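Local coordinates for protein N5-Carboxyaminoimidazole ribonucleotide synthetase (Staphylococcus aureus subsp. aureus, PDB 3ORQ) that catalyses the ATP-dependent conversion of 5-aminoimidazole ribonucleotide and bicarbonate to N5-carboxyaminoimidazole ribonucleotide, a carboxylation in purine biosynthesis, at residues K151-G156 with T180-A185; I248-T253 with N269-R274; P147-T152 with Q162-N167; G122-P127 with N263-V268. All coordinates share one frame; numbering follows the deposited sequence.

Overall arrangement
The four contacts belong to the ATP-grasp part of the chain, whose two antiparallel sheets hold the nucleotide between them. Contacts 1 and 3 build the smaller sheet: they share Lys151 and Thr152 of strand 148-152, which pairs with strand 183-187 on one side and strand 162-165 on the other, and their centres are 11 Å apart. Contacts 2 and 4 lie along strand 266-272 of the larger sheet, with centres 18 Å apart. ADP bridges the two sheets, since contacts 1, 2 and 3 all touch it; Lys151 NZ comes within 3.9 Å of Asn269 OD1. Contact 4 brings Val126 to about 4 Å from ADP, between nearest side-chain and ligand atoms.

Contact 1 (K151-G156 with T180-A185); sequences KTRFGG and TSECVA. With ADP (adenosine-5'-diphosphate), chain D.
Lys151 and Val184 form an antiparallel hydrogen-bonded pair in the small sheet of the ATP-grasp fold, where strand 148-152 runs beside strand 183-187. Lys151 N donates to Val184 O at 2.8 Å, and Val184 N returns an equally short bond to Lys151 O; both are nearly straight. Thr152 and Cys183 form the next, non-hydrogen-bonded pair, and here the side chains diverge. The small Cys183 side chain fits against the neighbouring backbone, with CB 3.3 Å from Lys151 O and SG 3.7 Å from Thr152 CA.

Beyond the strand, Arg153 N reaches back to Glu182 O at 3.2 Å. The long Arg153 side chain then follows the same carbonyl: Arg153 CG lies 3.1 Å from Glu182 O, with CD also near that oxygen, and CB rests on Val184 CG2. A bend at chi3 (-86°) turns the guanidinium toward Glu182, whose carboxylate plane is only 5° from its own. Arg153 NH1 makes the salt bridge to Glu182 OE2 at 2.9 Å, while NE pairs with Asp110, so a carboxylate on each of two residues fixes the rotation of the arginine.

On the ligand side, Lys151 suits its place through length and charge. Its chain is fully extended beyond CG and carries the ammonium group from the sheet to the nucleotide, where Glu186 supplies a salt bridge. The same nitrogen joins base to phosphate: Lys151 NZ donates to ADP N7 at 3.2 Å and to ADP O1A at 2.9 Å.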
# COMPACT_ATOMS: atom_id res chain seq x y z
N LYS A 151 -21.97 22.26 -21.10
CA LYS A 151 -20.89 22.16 -20.09
C LYS A 151 -19.92 23.32 -20.23
O LYS A 151 -19.58 23.71 -21.36
CB LYS A 151 -20.11 20.84 -20.20
CG LYS A 151 -20.96 19.58 -20.25
CD LYS A 151 -20.14 18.32 -20.59
CE LYS A 151 -21.03 17.10 -20.64
NZ LYS A 151 -20.27 15.86 -21.03
N THR A 152 -19.46 23.88 -19.10
CA THR A 152 -18.35 24.82 -19.13
C THR A 152 -17.15 24.09 -19.71
O THR A 152 -16.98 22.88 -19.51
CB THR A 152 -18.01 25.49 -17.73
OG1 THR A 152 -17.22 24.62 -16.91
CG2 THR A 152 -19.27 25.86 -16.99
N ARG A 153 -16.32 24.81 -20.45
CA ARG A 153 -15.21 24.14 -21.07
C ARG A 153 -13.91 24.16 -20.26
O ARG A 153 -12.94 23.46 -20.61
CB ARG A 153 -15.00 24.59 -22.52
CG ARG A 153 -14.78 26.03 -22.72
CD ARG A 153 -14.93 26.37 -24.20
NE ARG A 153 -13.67 26.16 -24.90
CZ ARG A 153 -13.23 26.94 -25.88
NH1 ARG A 153 -13.95 27.99 -26.26
NH2 ARG A 153 -12.05 26.69 -26.46
N PHE A 154 -13.91 24.92 -19.16
CA PHE A 154 -12.70 25.05 -18.35
C PHE A 154 -12.76 24.54 -16.91
O PHE A 154 -11.89 23.76 -16.51
CB PHE A 154 -12.15 26.47 -18.42
CG PHE A 154 -11.48 26.76 -19.73
CD1 PHE A 154 -10.16 26.36 -19.95
CD2 PHE A 154 -12.18 27.40 -20.75
CE1 PHE A 154 -9.54 26.61 -21.17
CE2 PHE A 154 -11.57 27.65 -21.98
CZ PHE A 154 -10.24 27.25 -22.19
N GLY A 155 -13.73 24.99 -16.13
CA GLY A 155 -13.70 24.70 -14.69
C GLY A 155 -14.09 23.31 -14.20
O GLY A 155 -13.63 22.87 -13.15
N GLY A 156 -14.92 22.61 -14.98
CA GLY A 156 -15.77 21.54 -14.47
C GLY A 156 -15.14 20.32 -13.84
O GLY A 156 -14.22 19.74 -14.40
N THR A 180 -21.53 33.59 -18.33
CA THR A 180 -20.38 33.63 -17.41
C THR A 180 -19.17 32.81 -17.86
O THR A 180 -18.08 32.95 -17.29
CB THR A 180 -20.77 33.16 -15.98
OG1 THR A 180 -20.35 31.81 -15.79
CG2 THR A 180 -22.27 33.28 -15.72
N SER A 181 -19.34 31.94 -18.84
CA SER A 181 -18.25 31.07 -19.28
C SER A 181 -18.50 30.47 -20.66
O SER A 181 -19.63 30.09 -20.97
CB SER A 181 -18.00 29.95 -18.25
OG SER A 181 -16.95 29.10 -18.66
N GLU A 182 -17.44 30.42 -21.47
CA GLU A 182 -17.49 29.77 -22.77
C GLU A 182 -17.83 28.30 -22.56
O GLU A 182 -17.25 27.64 -21.69
CB GLU A 182 -16.15 29.89 -23.51
CG GLU A 182 -15.73 31.32 -23.87
CD GLU A 182 -14.51 31.38 -24.81
OE1 GLU A 182 -14.42 32.36 -25.59
OE2 GLU A 182 -13.65 30.46 -24.77
N CYS A 183 -18.77 27.79 -23.35
CA CYS A 183 -19.27 26.45 -23.13
C CYS A 183 -19.23 25.53 -24.35
O CYS A 183 -18.89 25.96 -25.45
CB CYS A 183 -20.70 26.52 -22.61
SG CYS A 183 -20.80 27.01 -20.90
N VAL A 184 -19.55 24.26 -24.12
CA VAL A 184 -19.78 23.31 -25.21
C VAL A 184 -21.14 22.66 -25.01
O VAL A 184 -21.54 22.41 -23.87
CB VAL A 184 -18.77 22.16 -25.25
CG1 VAL A 184 -18.84 21.49 -26.61
CG2 VAL A 184 -17.34 22.63 -24.98
N ALA A 185 -21.83 22.38 -26.11
CA ALA A 185 -23.03 21.54 -26.07
C ALA A 185 -22.85 20.21 -26.81
O ALA A 185 -22.08 20.11 -27.76
CB ALA A 185 -24.23 22.32 -26.58
PB ADP D . -17.27 15.69 -15.17
O1B ADP D . -16.08 16.00 -16.05
O2B ADP D . -17.33 14.37 -14.46
O3B ADP D . -17.61 16.86 -14.29
PA ADP D . -18.76 14.57 -17.32
O1A ADP D . -18.77 15.31 -18.64
O2A ADP D . -17.82 13.41 -17.14
O3A ADP D . -18.56 15.65 -16.13
O5' ADP D . -20.24 14.05 -16.97
C5' ADP D . -20.56 13.56 -15.68
C4' ADP D . -21.74 12.61 -15.80
O4' ADP D . -22.89 13.28 -16.39
C3' ADP D . -21.45 11.41 -16.69
O3' ADP D . -20.84 10.30 -16.00
C2' ADP D . -22.83 11.04 -17.20
O2' ADP D . -23.46 10.12 -16.33
C1' ADP D . -23.60 12.36 -17.23
N9 ADP D . -23.48 12.82 -18.63
C8 ADP D . -22.54 13.67 -19.10
N7 ADP D . -22.66 13.87 -20.43
C5 ADP D . -23.73 13.13 -20.82
C6 ADP D . -24.43 12.89 -22.11
N6 ADP D . -23.97 13.50 -23.24
N1 ADP D . -25.48 12.05 -22.10
C2 ADP D . -25.92 11.43 -20.97
N3 ADP D . -25.33 11.60 -19.76
C4 ADP D . -24.26 12.43 -19.64

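Contact 2 (I248-T253 with N269-R274); sequences IHFIGT and NEIAPR. With MG (magnesium ion), chain C; ADP (adenosine-5'-diphosphate), chain D.
Phe250 meets Ile271 and Pro273 in a buried apolar contact of the ATP-grasp fold, beside the same strand, 266-272, that carries the nucleotide-binding residues Asn269 and Glu270. The ring touches with two neighbouring carbons. Phe250 CZ lies 3.8 Å from Ile271 CG2, approached obliquely, while Phe250 CE1 is 4.1 Å from Pro273 CB, which sits at the ring edge near its plane. The Ile271 branch that meets the ring, CG2, is anti to the backbone N; the CG1 branch, anti to the carbonyl carbon (chi1 -43°), runs to Ile248, ending in a looser touch between Ile271 CD1 and Ile248 CD1 at 4.4 Å. A flat aromatic ring and a branched aliphatic chain suit this buried interior.

The backbones meet where the second segment turns. Pro273 is the centre of an inverse gamma turn, closed by a weak bond from Arg274 N to Ala272 O, and Thr253 O packs 3.2 Å from Arg274 C. The Arg274 guanidinium lies with one face over Ala272 CB and forms a salt bridge with Glu82.

Polar and metal bonds occupy the opposite end of the second segment. The Glu270 carboxylate offers magnesium an anionic oxygen, OE2, at 2.2 Å; ADP O2A binds the ion at 2.3 Å, and Glu257 is a further ligand. The Asn269 amide offers an N-H, ND2 donating to ADP O2A at 3.1 Å. Both residues face Glu257 in a classic beta bulge.

Around the apolar group, helix 234-245 brings Ile244 to Phe250 and Ile271, helix 103-109 supplies Leu108, and Phe254 of strand 252-261 stacks on Phe250.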
# COMPACT_ATOMS: atom_id res chain seq x y z
N ILE A 248 -2.30 12.02 -29.02
CA ILE A 248 -1.94 12.67 -27.75
C ILE A 248 -0.89 11.84 -27.05
O ILE A 248 -1.04 10.61 -26.93
CB ILE A 248 -3.11 12.72 -26.77
CG1 ILE A 248 -4.31 13.43 -27.37
CG2 ILE A 248 -2.71 13.40 -25.49
CD1 ILE A 248 -5.53 13.47 -26.44
N HIS A 249 0.19 12.48 -26.63
CA HIS A 249 1.24 11.76 -25.95
C HIS A 249 0.86 11.51 -24.49
O HIS A 249 0.65 12.45 -23.73
CB HIS A 249 2.54 12.56 -26.02
CG HIS A 249 3.68 11.92 -25.28
ND1 HIS A 249 4.25 10.73 -25.69
CD2 HIS A 249 4.34 12.29 -24.16
CE1 HIS A 249 5.24 10.41 -24.87
NE2 HIS A 249 5.31 11.34 -23.93
N PHE A 250 0.81 10.24 -24.10
CA PHE A 250 0.65 9.85 -22.69
C PHE A 250 1.84 9.08 -22.17
O PHE A 250 2.29 8.13 -22.80
CB PHE A 250 -0.58 8.96 -22.56
CG PHE A 250 -1.87 9.70 -22.74
CD1 PHE A 250 -2.32 10.60 -21.75
CD2 PHE A 250 -2.60 9.55 -23.92
CE1 PHE A 250 -3.53 11.29 -21.92
CE2 PHE A 250 -3.79 10.24 -24.10
CZ PHE A 250 -4.27 11.10 -23.12
N ILE A 251 2.36 9.48 -21.01
CA ILE A 251 3.23 8.64 -20.19
C ILE A 251 2.61 8.58 -18.78
O ILE A 251 1.91 9.51 -18.37
CB ILE A 251 4.66 9.18 -20.11
CG1 ILE A 251 5.39 8.99 -21.46
CG2 ILE A 251 5.43 8.47 -18.99
CD1 ILE A 251 5.43 7.54 -21.94
N GLY A 252 2.82 7.46 -18.08
CA GLY A 252 2.18 7.18 -16.80
C GLY A 252 0.72 6.73 -16.98
O GLY A 252 0.30 6.33 -18.06
N THR A 253 -0.07 6.83 -15.93
CA THR A 253 -1.44 6.36 -15.99
C THR A 253 -2.38 7.44 -16.52
O THR A 253 -2.27 8.61 -16.13
CB THR A 253 -1.86 5.86 -14.59
OG1 THR A 253 -1.10 4.66 -14.33
CG2 THR A 253 -3.37 5.54 -14.49
N ASN A 269 -16.35 9.51 -23.85
CA ASN A 269 -16.76 10.73 -23.17
C ASN A 269 -15.62 11.72 -22.93
O ASN A 269 -15.64 12.84 -23.44
CB ASN A 269 -17.44 10.41 -21.84
CG ASN A 269 -17.76 11.70 -21.00
OD1 ASN A 269 -18.02 12.78 -21.56
ND2 ASN A 269 -17.70 11.57 -19.67
N GLU A 270 -14.66 11.34 -22.10
CA GLU A 270 -13.56 12.23 -21.76
C GLU A 270 -12.32 11.45 -21.32
O GLU A 270 -12.42 10.26 -20.99
CB GLU A 270 -14.01 13.20 -20.64
CG GLU A 270 -14.17 12.57 -19.23
CD GLU A 270 -14.86 13.48 -18.20
OE1 GLU A 270 -15.29 14.62 -18.57
OE2 GLU A 270 -15.01 13.03 -17.02
N ILE A 271 -11.17 12.11 -21.30
CA ILE A 271 -9.92 11.50 -20.86
C ILE A 271 -9.27 12.31 -19.70
O ILE A 271 -9.13 13.54 -19.79
CB ILE A 271 -8.91 11.39 -21.99
CG1 ILE A 271 -9.56 10.92 -23.29
CG2 ILE A 271 -7.73 10.46 -21.59
CD1 ILE A 271 -8.58 10.93 -24.49
N ALA A 272 -8.87 11.58 -18.64
CA ALA A 272 -8.14 12.13 -17.50
C ALA A 272 -6.69 11.68 -17.63
O ALA A 272 -6.41 10.49 -17.63
CB ALA A 272 -8.74 11.64 -16.18
N PRO A 273 -5.75 12.65 -17.77
CA PRO A 273 -4.33 12.36 -17.96
C PRO A 273 -3.68 12.10 -16.58
O PRO A 273 -2.63 12.68 -16.21
CB PRO A 273 -3.81 13.64 -18.58
CG PRO A 273 -4.71 14.74 -17.91
CD PRO A 273 -6.04 14.10 -17.72
N ARG A 274 -4.31 11.21 -15.81
CA ARG A 274 -3.83 10.92 -14.46
C ARG A 274 -4.46 9.63 -14.01
O ARG A 274 -5.38 9.13 -14.68
CB ARG A 274 -4.23 12.07 -13.51
CG ARG A 274 -5.68 12.50 -13.71
CD ARG A 274 -6.23 13.39 -12.62
NE ARG A 274 -7.57 13.81 -12.96
CZ ARG A 274 -8.66 13.09 -12.72
NH1 ARG A 274 -8.56 11.91 -12.11
NH2 ARG A 274 -9.87 13.55 -13.07
MG MG C . -16.53 12.22 -15.67
PB ADP D . -17.27 15.69 -15.17
O1B ADP D . -16.08 16.00 -16.05
O2B ADP D . -17.33 14.37 -14.46
O3B ADP D . -17.61 16.86 -14.29
PA ADP D . -18.76 14.57 -17.32
O1A ADP D . -18.77 15.31 -18.64
O2A ADP D . -17.82 13.41 -17.14
O3A ADP D . -18.56 15.65 -16.13
O5' ADP D . -20.24 14.05 -16.97
C5' ADP D . -20.56 13.56 -15.68
C4' ADP D . -21.74 12.61 -15.80
O4' ADP D . -22.89 13.28 -16.39
C3' ADP D . -21.45 11.41 -16.69
O3' ADP D . -20.84 10.30 -16.00
C2' ADP D . -22.83 11.04 -17.20
O2' ADP D . -23.46 10.12 -16.33
C1' ADP D . -23.60 12.36 -17.23
N9 ADP D . -23.48 12.82 -18.63
C8 ADP D . -22.54 13.67 -19.10
N7 ADP D . -22.66 13.87 -20.43
C5 ADP D . -23.73 13.13 -20.82
C6 ADP D . -24.43 12.89 -22.11
N6 ADP D . -23.97 13.50 -23.24
N1 ADP D . -25.48 12.05 -22.10
C2 ADP D . -25.92 11.43 -20.97
N3 ADP D . -25.33 11.60 -19.76
C4 ADP D . -24.26 12.43 -19.64

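Contact 3 (P147-T152 with Q162-N167). With ADP (adenosine-5'-diphosphate), chain D.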
# COMPACT_ATOMS: atom_id res chain seq x y z
N PRO A 147 -33.06 16.02 -26.45
CA PRO A 147 -32.35 16.73 -25.38
C PRO A 147 -30.88 16.98 -25.71
O PRO A 147 -30.36 16.37 -26.64
CB PRO A 147 -32.46 15.77 -24.18
CG PRO A 147 -33.14 14.51 -24.69
CD PRO A 147 -33.12 14.57 -26.18
N PHE A 148 -30.26 17.90 -24.98
CA PHE A 148 -28.82 18.18 -25.06
C PHE A 148 -28.32 18.86 -23.78
O PHE A 148 -29.10 19.40 -22.98
CB PHE A 148 -28.45 19.00 -26.30
CG PHE A 148 -28.86 20.45 -26.23
CD1 PHE A 148 -30.17 20.84 -26.55
CD2 PHE A 148 -27.94 21.43 -25.88
CE1 PHE A 148 -30.55 22.17 -26.48
CE2 PHE A 148 -28.31 22.78 -25.82
CZ PHE A 148 -29.62 23.14 -26.13
N ILE A 149 -27.00 18.83 -23.58
CA ILE A 149 -26.43 19.34 -22.34
C ILE A 149 -25.29 20.32 -22.59
O ILE A 149 -24.43 20.06 -23.41
CB ILE A 149 -26.01 18.16 -21.40
CG1 ILE A 149 -25.32 18.67 -20.14
CG2 ILE A 149 -25.13 17.19 -22.15
CD1 ILE A 149 -25.47 17.72 -18.96
N VAL A 150 -25.32 21.44 -21.87
CA VAL A 150 -24.28 22.47 -21.94
C VAL A 150 -23.27 22.34 -20.77
O VAL A 150 -23.67 22.27 -19.62
CB VAL A 150 -24.91 23.87 -21.93
CG1 VAL A 150 -23.87 24.92 -22.19
CG2 VAL A 150 -26.00 23.94 -22.99
N LYS A 151 -21.97 22.26 -21.10
CA LYS A 151 -20.89 22.16 -20.09
C LYS A 151 -19.92 23.32 -20.23
O LYS A 151 -19.58 23.71 -21.36
CB LYS A 151 -20.11 20.84 -20.20
CG LYS A 151 -20.96 19.58 -20.25
CD LYS A 151 -20.14 18.32 -20.59
CE LYS A 151 -21.03 17.10 -20.64
NZ LYS A 151 -20.27 15.86 -21.03
N THR A 152 -19.46 23.88 -19.10
CA THR A 152 -18.35 24.82 -19.13
C THR A 152 -17.15 24.09 -19.71
O THR A 152 -16.98 22.88 -19.51
CB THR A 152 -18.01 25.49 -17.73
OG1 THR A 152 -17.22 24.62 -16.91
CG2 THR A 152 -19.27 25.86 -16.99
N GLN A 162 -22.55 22.23 -15.48
CA GLN A 162 -23.34 21.61 -16.54
C GLN A 162 -24.83 21.94 -16.35
O GLN A 162 -25.31 21.99 -15.22
CB GLN A 162 -23.16 20.09 -16.54
CG GLN A 162 -21.73 19.62 -16.56
CD GLN A 162 -21.64 18.13 -16.80
OE1 GLN A 162 -22.55 17.54 -17.39
NE2 GLN A 162 -20.55 17.50 -16.33
N VAL A 163 -25.54 22.16 -17.46
CA VAL A 163 -26.98 22.38 -17.44
C VAL A 163 -27.65 21.47 -18.46
O VAL A 163 -27.38 21.55 -19.66
CB VAL A 163 -27.34 23.82 -17.80
CG1 VAL A 163 -28.86 23.95 -18.02
CG2 VAL A 163 -26.87 24.79 -16.72
N LEU A 164 -28.53 20.60 -17.98
CA LEU A 164 -29.23 19.69 -18.86
C LEU A 164 -30.42 20.41 -19.46
O LEU A 164 -31.23 20.99 -18.73
CB LEU A 164 -29.67 18.43 -18.12
CG LEU A 164 -30.22 17.21 -18.89
CD1 LEU A 164 -31.72 17.23 -18.89
CD2 LEU A 164 -29.71 17.13 -20.32
N ILE A 165 -30.49 20.39 -20.79
CA ILE A 165 -31.57 21.09 -21.49
C ILE A 165 -32.52 20.13 -22.21
O ILE A 165 -32.27 19.73 -23.35
CB ILE A 165 -31.03 22.13 -22.47
CG1 ILE A 165 -29.98 23.01 -21.76
CG2 ILE A 165 -32.18 22.95 -23.04
CD1 ILE A 165 -29.56 24.24 -22.54
N ASN A 166 -33.61 19.78 -21.52
CA ASN A 166 -34.61 18.86 -22.05
C ASN A 166 -35.58 19.52 -23.02
O ASN A 166 -35.72 19.08 -24.15
CB ASN A 166 -35.36 18.14 -20.91
CG ASN A 166 -34.61 16.89 -20.39
OD1 ASN A 166 -34.07 16.09 -21.16
ND2 ASN A 166 -34.60 16.71 -19.07
N ASN A 167 -36.25 20.58 -22.58
CA ASN A 167 -37.18 21.36 -23.43
C ASN A 167 -36.80 22.85 -23.40
O ASN A 167 -35.86 23.23 -22.70
CB ASN A 167 -38.64 21.13 -22.99
CG ASN A 167 -38.83 21.30 -21.49
OD1 ASN A 167 -38.81 20.34 -20.73
ND2 ASN A 167 -39.03 22.54 -21.06
PB ADP D . -17.27 15.69 -15.17
O1B ADP D . -16.08 16.00 -16.05
O2B ADP D . -17.33 14.37 -14.46
O3B ADP D . -17.61 16.86 -14.29
PA ADP D . -18.76 14.57 -17.32
O1A ADP D . -18.77 15.31 -18.64
O2A ADP D . -17.82 13.41 -17.14
O3A ADP D . -18.56 15.65 -16.13
O5' ADP D . -20.24 14.05 -16.97
C5' ADP D . -20.56 13.56 -15.68
C4' ADP D . -21.74 12.61 -15.80
O4' ADP D . -22.89 13.28 -16.39
C3' ADP D . -21.45 11.41 -16.69
O3' ADP D . -20.84 10.30 -16.00
C2' ADP D . -22.83 11.04 -17.20
O2' ADP D . -23.46 10.12 -16.33
C1' ADP D . -23.60 12.36 -17.23
N9 ADP D . -23.48 12.82 -18.63
C8 ADP D . -22.54 13.67 -19.10
N7 ADP D . -22.66 13.87 -20.43
C5 ADP D . -23.73 13.13 -20.82
C6 ADP D . -24.43 12.89 -22.11
N6 ADP D . -23.97 13.50 -23.24
N1 ADP D . -25.48 12.05 -22.10
C2 ADP D . -25.92 11.43 -20.97
N3 ADP D . -25.33 11.60 -19.76
C4 ADP D . -24.26 12.43 -19.64
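Gln162 and Lys151 lie side by side and point the same way, on the nucleotide-facing side of an antiparallel hairpin in the ATP-grasp fold. Gln162 CB starts 3.8 Å from Val150 O and 4.1 Å from Ile149 CD1. CG, anti to the carbonyl carbon (chi1 -52°), packs against Lys151 CG at 3.8 Å, and CD remains beside the same carbon. The amide then divides its contacts: Gln162 OE1 touches Ile149 CD1 at 3.3 Å and nears Lys151 CE, while Gln162 NE2 makes a weak, bent hydrogen bond to ADP O3A, 2.7 Å long. Glutamine thus supplies aliphatic length along the lysine and a polar tip for the diphosphate.

The strands are held by bonds in both directions between Phe148 and Ile165 and between Val150 and Val163. On the other face, Ile165 CB sits over the Phe148 ring, 4.1 Å from its centroid, a CH-pi contact. Ile165 CD1 reaches further to Val150 CG2 at 3.6 Å, and beta-branched residues suit these extended strands. Leu171, Leu177 and Ile178 of helix 171-178 pack against this apolar face, while strand 183-187 flanks strand 148-152 along its other edge.

Contact 4 (G122-P127 with N263-V268)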
# COMPACT_ATOMS: atom_id res chain seq x y z
N GLY A 122 -10.46 10.06 -34.97
CA GLY A 122 -11.41 9.06 -35.46
C GLY A 122 -12.04 8.17 -34.39
O GLY A 122 -12.44 7.05 -34.67
N THR A 123 -12.14 8.66 -33.15
CA THR A 123 -12.88 7.93 -32.12
C THR A 123 -14.40 8.24 -32.22
O THR A 123 -14.80 9.19 -32.89
CB THR A 123 -12.42 8.30 -30.72
OG1 THR A 123 -12.89 9.61 -30.44
CG2 THR A 123 -10.92 8.30 -30.61
N LYS A 124 -15.23 7.45 -31.55
CA LYS A 124 -16.66 7.72 -31.56
C LYS A 124 -17.02 8.73 -30.45
O LYS A 124 -17.17 8.37 -29.28
CB LYS A 124 -17.46 6.40 -31.44
CG LYS A 124 -19.01 6.54 -31.46
CD LYS A 124 -19.61 6.83 -32.84
CE LYS A 124 -21.12 7.08 -32.73
NZ LYS A 124 -21.77 7.66 -33.96
N VAL A 125 -17.14 10.00 -30.82
CA VAL A 125 -17.51 11.07 -29.89
C VAL A 125 -19.01 11.38 -29.96
O VAL A 125 -19.65 11.20 -30.99
CB VAL A 125 -16.69 12.36 -30.20
CG1 VAL A 125 -17.19 13.55 -29.40
CG2 VAL A 125 -15.24 12.15 -29.90
N VAL A 126 -19.58 11.87 -28.86
CA VAL A 126 -20.93 12.38 -28.86
C VAL A 126 -20.96 13.66 -29.68
O VAL A 126 -20.11 14.54 -29.47
CB VAL A 126 -21.45 12.64 -27.43
CG1 VAL A 126 -20.52 13.56 -26.67
CG2 VAL A 126 -22.86 13.22 -27.46
N PRO A 127 -21.91 13.78 -30.63
CA PRO A 127 -21.96 14.96 -31.48
C PRO A 127 -21.98 16.23 -30.64
O PRO A 127 -22.70 16.30 -29.63
CB PRO A 127 -23.26 14.77 -32.27
CG PRO A 127 -23.40 13.25 -32.37
CD PRO A 127 -22.81 12.70 -31.09
N ASN A 263 -28.75 1.43 -27.04
CA ASN A 263 -28.53 0.50 -28.14
C ASN A 263 -27.15 -0.16 -28.19
O ASN A 263 -26.71 -0.62 -29.25
CB ASN A 263 -28.85 1.17 -29.47
CG ASN A 263 -30.28 0.97 -29.88
OD1 ASN A 263 -30.59 0.05 -30.64
ND2 ASN A 263 -31.18 1.79 -29.34
N ASN A 264 -26.47 -0.20 -27.05
CA ASN A 264 -25.16 -0.84 -26.90
C ASN A 264 -24.03 -0.20 -27.70
O ASN A 264 -23.00 -0.82 -27.94
CB ASN A 264 -25.25 -2.34 -27.20
CG ASN A 264 -24.73 -3.18 -26.06
OD1 ASN A 264 -25.18 -3.04 -24.92
ND2 ASN A 264 -23.79 -4.08 -26.37
N GLN A 265 -24.23 1.05 -28.11
CA GLN A 265 -23.21 1.82 -28.81
C GLN A 265 -22.20 2.54 -27.88
O GLN A 265 -22.60 3.24 -26.94
CB GLN A 265 -23.87 2.85 -29.70
CG GLN A 265 -22.97 3.49 -30.70
CD GLN A 265 -23.67 3.71 -32.02
OE1 GLN A 265 -23.88 2.76 -32.78
NE2 GLN A 265 -24.08 4.96 -32.28
N LEU A 266 -20.91 2.39 -28.21
CA LEU A 266 -19.80 2.94 -27.41
C LEU A 266 -19.42 4.33 -27.88
O LEU A 266 -19.17 4.52 -29.07
CB LEU A 266 -18.56 2.04 -27.47
CG LEU A 266 -17.41 2.28 -26.45
CD1 LEU A 266 -17.85 1.87 -25.05
CD2 LEU A 266 -16.08 1.59 -26.80
N TYR A 267 -19.40 5.29 -26.97
CA TYR A 267 -18.79 6.59 -27.25
C TYR A 267 -17.69 6.90 -26.21
O TYR A 267 -17.85 6.61 -25.01
CB TYR A 267 -19.79 7.75 -27.21
CG TYR A 267 -21.09 7.63 -28.01
CD1 TYR A 267 -22.08 6.69 -27.67
CD2 TYR A 267 -21.38 8.52 -29.04
CE1 TYR A 267 -23.25 6.63 -28.35
CE2 TYR A 267 -22.55 8.47 -29.71
CZ TYR A 267 -23.49 7.52 -29.36
OH TYR A 267 -24.68 7.44 -30.06
N VAL A 268 -16.61 7.53 -26.67
CA VAL A 268 -15.67 8.14 -25.76
C VAL A 268 -16.29 9.41 -25.18
O VAL A 268 -16.72 10.27 -25.95
CB VAL A 268 -14.38 8.51 -26.50
CG1 VAL A 268 -13.29 8.90 -25.54
CG2 VAL A 268 -13.93 7.36 -27.35
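Lys124 CG stands anti to the backbone N (chi1 -179°), and a bend at chi2 (75°) carries the chain alongside Tyr267, whose own CG is anti to the carbonyl carbon (chi1 -51°). The two side chains lie side by side, pointing the same way. Lys124 CE comes 3.6 Å from Tyr267 CE2, approaching the ring obliquely, and the lysine crosses Gln265 at about a right angle, with CE 3.7 Å from Gln265 NE2. Gln265 NE2 itself makes a weak hydrogen bond to Tyr267 OH. The methylenes of lysine can lie against an aromatic ring at this exposed margin.

In the ATP-grasp fold this contact joins the loop between helix 111-120 and strand 128-131 to strand 266-272, an outermost strand of the large sheet within the chain. Its backbone link is Val268 N to Lys124 O, 2.8 Å, and the same oxygen receives a CA-H...O contact from Tyr267 CA at 3.1 Å. The Tyr267 ring turns an edge to the loop backbone, with CD2 3.7 Å from Val125 O. Deeper in, Val268 CG2 meets Thr123 CB at 3.8 Å; both are compact beta-branched residues, and Leu118 of helix 111-120 and Gln240 of helix 234-245 pack against Val268.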